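Local coordinates for Svp1-like protein 2 (Kluyveromyces lactis, PDB 4V16) that probably binds phosphoinositides such as phosphatidylinositol 3,5-bisphosphate through its beta-propeller, bringing the protein to membranes, at residues A[187-192]-A[232-237]. Residues are numbered along the deposited sequence; the frame is centred on the assembly and turned at random.
Sequences LNRKGD and WSPDGS
Asn188 and Trp232 bring the two segments closest, their CA atoms 5.4 Å apart. Each segment links the first two strands of a propeller blade: 187-192 joins 182-187 to 193-198, and 232-237 joins 227-232 to 238-243. The second loop contains a type I turn from Ser233 to Gly236, closed by a backbone hydrogen bond from Gly236 N to Ser233 O.

Asn188 lies over one face of the Trp232 indole. Asn188 CB makes a CH-pi contact, 3.8 Å from the centroid of the five-membered ring of Trp232 and 16° off the normal. CG of Asn188 sits between the backbone N and the carbonyl carbon (chi1 57°), which turns the amide back into its own loop. There OD1 accepts a weak hydrogen bond from Gly191 N, and ND2 gives a weak hydrogen bond to Asp192 OD1. Trp232 NE1 is hydrogen-bonded to Arg186 O, which helps fix the ring's rotation. Replacing Trp232 by alanine is likely to leave Asn188 CB without its aromatic face and Arg186 O without its indole donor.

Arg189 runs alongside Pro234, and its guanidinium lays a face over Pro234 CA. Arg189 CG lies 3.5 Å from Pro234 O.

The two neighbouring WD repeats thus meet here through van der Waals and CH-pi contact, to which backbone oxygens and the guanidinium face also contribute, while the amide of Asn188 braces its own loop.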
# COMPACT_ATOMS: atom_id res chain seq x y z
N LEU A 187 -1.00 -0.96 -7.91
CA LEU A 187 -1.62 -0.18 -8.96
C LEU A 187 -1.04 1.23 -8.97
O LEU A 187 -0.73 1.79 -7.91
CB LEU A 187 -3.13 -0.11 -8.77
CG LEU A 187 -3.94 -1.34 -9.19
CD1 LEU A 187 -5.26 -1.39 -8.44
CD2 LEU A 187 -4.18 -1.30 -10.69
N ASN A 188 -0.88 1.82 -10.16
CA ASN A 188 -0.47 3.21 -10.25
C ASN A 188 -1.62 4.12 -9.83
O ASN A 188 -2.68 3.64 -9.43
CB ASN A 188 0.01 3.55 -11.66
CG ASN A 188 -1.03 3.26 -12.72
OD1 ASN A 188 -2.12 2.77 -12.42
ND2 ASN A 188 -0.71 3.58 -13.97
N ARG A 189 -1.41 5.43 -9.92
CA ARG A 189 -2.40 6.39 -9.45
C ARG A 189 -3.66 6.36 -10.30
O ARG A 189 -4.77 6.34 -9.77
CB ARG A 189 -1.80 7.80 -9.45
CG ARG A 189 -0.69 7.99 -8.42
CD ARG A 189 -1.26 8.11 -7.01
NE ARG A 189 -1.24 9.49 -6.53
CZ ARG A 189 -0.24 10.05 -5.84
NH1 ARG A 189 0.84 9.35 -5.53
NH2 ARG A 189 -0.33 11.31 -5.46
N LYS A 190 -3.50 6.35 -11.62
CA LYS A 190 -4.65 6.27 -12.52
C LYS A 190 -5.34 4.91 -12.38
O LYS A 190 -6.53 4.84 -12.08
CB LYS A 190 -4.22 6.49 -13.97
CG LYS A 190 -3.89 7.93 -14.31
CD LYS A 190 -3.52 8.10 -15.78
CE LYS A 190 -3.13 9.53 -16.10
NZ LYS A 190 -2.73 9.71 -17.52
N GLY A 191 -4.57 3.85 -12.59
CA GLY A 191 -5.07 2.49 -12.48
C GLY A 191 -4.92 1.71 -13.77
O GLY A 191 -5.54 0.66 -13.95
N ASP A 192 -4.08 2.21 -14.67
CA ASP A 192 -3.88 1.58 -15.97
C ASP A 192 -2.68 0.64 -15.98
O ASP A 192 -2.48 -0.10 -16.95
CB ASP A 192 -3.73 2.65 -17.06
CG ASP A 192 -2.53 3.56 -16.82
OD1 ASP A 192 -2.66 4.52 -16.03
OD2 ASP A 192 -1.47 3.32 -17.43
N TRP A 232 4.22 3.77 -6.86
CA TRP A 232 4.32 4.57 -8.07
C TRP A 232 4.40 6.06 -7.75
O TRP A 232 3.79 6.53 -6.79
CB TRP A 232 3.12 4.32 -8.99
CG TRP A 232 3.05 2.94 -9.56
CD1 TRP A 232 2.55 1.83 -8.96
CD2 TRP A 232 3.50 2.53 -10.86
NE1 TRP A 232 2.65 0.75 -9.80
CE2 TRP A 232 3.23 1.15 -10.98
CE3 TRP A 232 4.09 3.20 -11.94
CZ2 TRP A 232 3.54 0.43 -12.12
CZ3 TRP A 232 4.40 2.47 -13.07
CH2 TRP A 232 4.12 1.10 -13.16
N SER A 233 5.14 6.80 -8.56
CA SER A 233 5.18 8.25 -8.43
C SER A 233 3.81 8.80 -8.82
O SER A 233 3.03 8.11 -9.48
CB SER A 233 6.28 8.85 -9.30
OG SER A 233 6.13 8.48 -10.66
N PRO A 234 3.50 10.04 -8.40
CA PRO A 234 2.18 10.62 -8.66
C PRO A 234 1.79 10.64 -10.14
O PRO A 234 0.62 10.46 -10.47
CB PRO A 234 2.31 12.05 -8.12
CG PRO A 234 3.37 11.96 -7.08
CD PRO A 234 4.35 10.94 -7.60
N ASP A 235 2.77 10.83 -11.03
CA ASP A 235 2.50 10.88 -12.46
C ASP A 235 2.61 9.50 -13.11
O ASP A 235 2.30 9.34 -14.29
CB ASP A 235 3.46 11.86 -13.16
CG ASP A 235 4.92 11.55 -12.90
OD1 ASP A 235 5.24 10.41 -12.51
OD2 ASP A 235 5.76 12.45 -13.11
N GLY A 236 3.06 8.51 -12.35
CA GLY A 236 3.16 7.15 -12.85
C GLY A 236 4.34 6.93 -13.77
O GLY A 236 4.38 5.94 -14.51
N SER A 237 5.31 7.83 -13.73
CA SER A 237 6.50 7.73 -14.57
C SER A 237 7.61 6.95 -13.88
O SER A 237 8.52 6.45 -14.55
CB SER A 237 7.00 9.13 -14.95
OG SER A 237 7.46 9.83 -13.81